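Local coordinates for predicted protein (Acinetobacter sp. RUH2624, PDB 4MEA) that acts as an epoxide hydrolase of the alpha/beta hydrolase fold, a secreted Cif protein and probable virulence factor, at residues G180-Y185 / G241-H246. Numbering follows the deposited sequence.
Sequences GWHFGY and GYYRSH
Phe183 and Tyr243 bring the short helix 181-185 against the last turn of helix 233-244, and four aromatic rings fill the join: those two plus His182 and His246. Both helices lie in the largely helical region inserted between strands 151-157 and 267-272, consistent with the cap over the core of an alpha/beta hydrolase. The closest CA atoms, those of Phe183 and Tyr243, are 6.2 Å apart. Phe183 reaches both partners through one flank. Its CD1 lies at the edge of the Tyr243 ring, 3.8 Å from Tyr243 CD1, while CE1 of His246 lies at the Phe183 edge, near its plane and 3.5 Å from Phe183 CE1, with the rings inclined at 62°.

Further along the same edge of Tyr243, toward the hydroxyl, His182 CD2 sits 3.5 Å from Tyr243 CE1, again with steeply inclined rings (70°). The His182 side chain has its CG between the backbone N and the carbonyl carbon (chi1 79°), which turns the imidazole back over one face of Phe183, where CE1 of His182 rides above the rim. Phe186 adds another ring, edge-to-face with Tyr243, and Tyr172 of the second subunit packs on Phe183 and His246.

No direct hydrogen bond joins the two segments; a water does that work. It donates to Phe183 O at 3.1 Å and to Tyr243 O at 2.8 Å, and hydrogen-bonds His246 ND1 at 2.9 Å, lying in the imidazole plane. With NE2 of His246 bonded to Thr138 OG1, both ring nitrogens are engaged and the ring's rotation is fixed. The water adds a bond to carbonyls that already have a partner each, Ser187 OG for Phe183 and His246 N for Tyr243, and ties both helices to one histidine, next to the subunit interface.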
loop_
_atom_site.group_PDB
_atom_site.type_symbol
_atom_site.label_atom_id
_atom_site.label_comp_id
_atom_site.label_asym_id
_atom_site.label_seq_id
_atom_site.Cartn_x
_atom_site.Cartn_y
_atom_site.Cartn_z
ATOM N N GLY A 180 -3.169 -3.392 6.170
ATOM C CA GLY A 180 -2.333 -4.183 5.293
ATOM C C GLY A 180 -1.501 -3.418 4.278
ATOM O O GLY A 180 -0.474 -3.931 3.828
ATOM N N TRP A 181 -1.926 -2.214 3.894
ATOM C CA TRP A 181 -1.331 -1.579 2.707
ATOM C C TRP A 181 0.168 -1.314 2.847
ATOM O O TRP A 181 0.938 -1.566 1.911
ATOM C CB TRP A 181 -2.095 -0.317 2.242
ATOM C CG TRP A 181 -1.687 0.998 2.892
ATOM C CD1 TRP A 181 -2.331 1.641 3.921
ATOM C CD2 TRP A 181 -0.565 1.833 2.540
ATOM N NE1 TRP A 181 -1.665 2.805 4.246
ATOM C CE2 TRP A 181 -0.585 2.950 3.411
ATOM C CE3 TRP A 181 0.456 1.740 1.582
ATOM C CZ2 TRP A 181 0.378 3.959 3.355
ATOM C CZ3 TRP A 181 1.411 2.748 1.527
ATOM C CH2 TRP A 181 1.363 3.845 2.409
ATOM N N HIS A 182 0.605 -0.850 4.011
ATOM C CA HIS A 182 2.020 -0.529 4.125
ATOM C C HIS A 182 2.914 -1.780 4.119
ATOM O O HIS A 182 4.069 -1.703 3.714
ATOM C CB HIS A 182 2.312 0.389 5.318
ATOM C CG HIS A 182 2.355 -0.319 6.635
ATOM N ND1 HIS A 182 1.222 -0.762 7.279
ATOM C CD2 HIS A 182 3.397 -0.657 7.430
ATOM C CE1 HIS A 182 1.563 -1.346 8.414
ATOM N NE2 HIS A 182 2.878 -1.292 8.531
ATOM N N PHE A 183 2.389 -2.928 4.537
ATOM C CA PHE A 183 3.192 -4.146 4.492
ATOM C C PHE A 183 3.542 -4.481 3.039
ATOM O O PHE A 183 4.610 -5.039 2.760
ATOM C CB PHE A 183 2.488 -5.333 5.170
ATOM C CG PHE A 183 2.293 -5.171 6.659
ATOM C CD1 PHE A 183 3.356 -5.328 7.537
ATOM C CD2 PHE A 183 1.037 -4.900 7.184
ATOM C CE1 PHE A 183 3.179 -5.195 8.913
ATOM C CE2 PHE A 183 0.856 -4.772 8.556
ATOM C CZ PHE A 183 1.936 -4.922 9.422
ATOM N N GLY A 184 2.647 -4.127 2.118
ATOM C CA GLY A 184 2.901 -4.321 0.698
ATOM C C GLY A 184 3.806 -3.258 0.102
ATOM O O GLY A 184 4.797 -3.568 -0.566
ATOM N N TYR A 185 3.461 -1.993 0.322
ATOM C CA TYR A 185 4.257 -0.889 -0.223
ATOM C C TYR A 185 5.715 -0.974 0.240
ATOM O O TYR A 185 6.637 -0.810 -0.565
ATOM C CB TYR A 185 3.637 0.460 0.168
ATOM C CG TYR A 185 4.434 1.692 -0.255
ATOM C CD1 TYR A 185 4.790 1.905 -1.590
ATOM C CD2 TYR A 185 4.789 2.652 0.674
ATOM C CE1 TYR A 185 5.494 3.047 -1.974
ATOM C CE2 TYR A 185 5.497 3.798 0.301
ATOM C CZ TYR A 185 5.850 3.983 -1.018
ATOM O OH TYR A 185 6.538 5.119 -1.387
ATOM N N GLY A 241 13.777 -3.486 5.075
ATOM C CA GLY A 241 14.207 -4.874 5.194
ATOM C C GLY A 241 13.314 -5.676 6.140
ATOM O O GLY A 241 13.039 -6.852 5.889
ATOM N N TYR A 242 12.860 -5.053 7.233
ATOM C CA TYR A 242 11.955 -5.735 8.166
ATOM C C TYR A 242 10.700 -6.160 7.435
ATOM O O TYR A 242 10.157 -7.237 7.689
ATOM C CB TYR A 242 11.606 -4.846 9.373
ATOM C CG TYR A 242 12.778 -4.662 10.313
ATOM C CD1 TYR A 242 12.973 -5.528 11.385
ATOM C CD2 TYR A 242 13.707 -3.649 10.104
ATOM C CE1 TYR A 242 14.055 -5.376 12.244
ATOM C CE2 TYR A 242 14.802 -3.496 10.948
ATOM C CZ TYR A 242 14.967 -4.365 12.016
ATOM O OH TYR A 242 16.050 -4.223 12.859
ATOM N N TYR A 243 10.261 -5.319 6.497
ATOM C CA TYR A 243 9.036 -5.589 5.760
ATOM C C TYR A 243 9.232 -6.654 4.683
ATOM O O TYR A 243 8.381 -7.536 4.521
ATOM C CB TYR A 243 8.414 -4.286 5.219
ATOM C CG TYR A 243 7.919 -3.411 6.350
ATOM C CD1 TYR A 243 6.627 -3.555 6.851
ATOM C CD2 TYR A 243 8.763 -2.482 6.962
ATOM C CE1 TYR A 243 6.177 -2.777 7.920
ATOM C CE2 TYR A 243 8.320 -1.698 8.033
ATOM C CZ TYR A 243 7.028 -1.850 8.503
ATOM O OH TYR A 243 6.579 -1.083 9.560
ATOM N N ARG A 244 10.355 -6.595 3.967
ATOM C CA ARG A 244 10.710 -7.658 3.013
ATOM C C ARG A 244 10.825 -9.001 3.727
ATOM O O ARG A 244 10.510 -10.058 3.164
ATOM C CB ARG A 244 12.051 -7.360 2.322
ATOM C CG ARG A 244 12.049 -6.133 1.454
ATOM C CD ARG A 244 13.371 -5.984 0.680
ATOM N NE ARG A 244 14.519 -5.600 1.504
ATOM C CZ ARG A 244 14.813 -4.352 1.868
ATOM N NH1 ARG A 244 14.016 -3.346 1.523
ATOM N NH2 ARG A 244 15.899 -4.108 2.595
ATOM N N SER A 245 11.285 -8.955 4.972
ATOM C CA SER A 245 11.538 -10.168 5.736
ATOM C C SER A 245 10.321 -10.688 6.497
ATOM O O SER A 245 10.432 -11.672 7.223
ATOM C CB SER A 245 12.679 -9.939 6.730
ATOM O OG SER A 245 13.934 -9.879 6.078
ATOM N N HIS A 246 9.172 -10.033 6.357
ATOM C CA HIS A 246 7.998 -10.425 7.148
ATOM C C HIS A 246 7.498 -11.853 6.854
ATOM O O HIS A 246 7.027 -12.549 7.759
ATOM C CB HIS A 246 6.859 -9.401 7.013
ATOM C CG HIS A 246 6.845 -8.355 8.095
ATOM N ND1 HIS A 246 6.379 -7.076 7.885
ATOM C CD2 HIS A 246 7.212 -8.411 9.398
ATOM C CE1 HIS A 246 6.476 -6.380 9.006
ATOM N NE2 HIS A 246 6.975 -7.168 9.943
HETATM O O HOH W 1 5.824 -6.665 5.066
#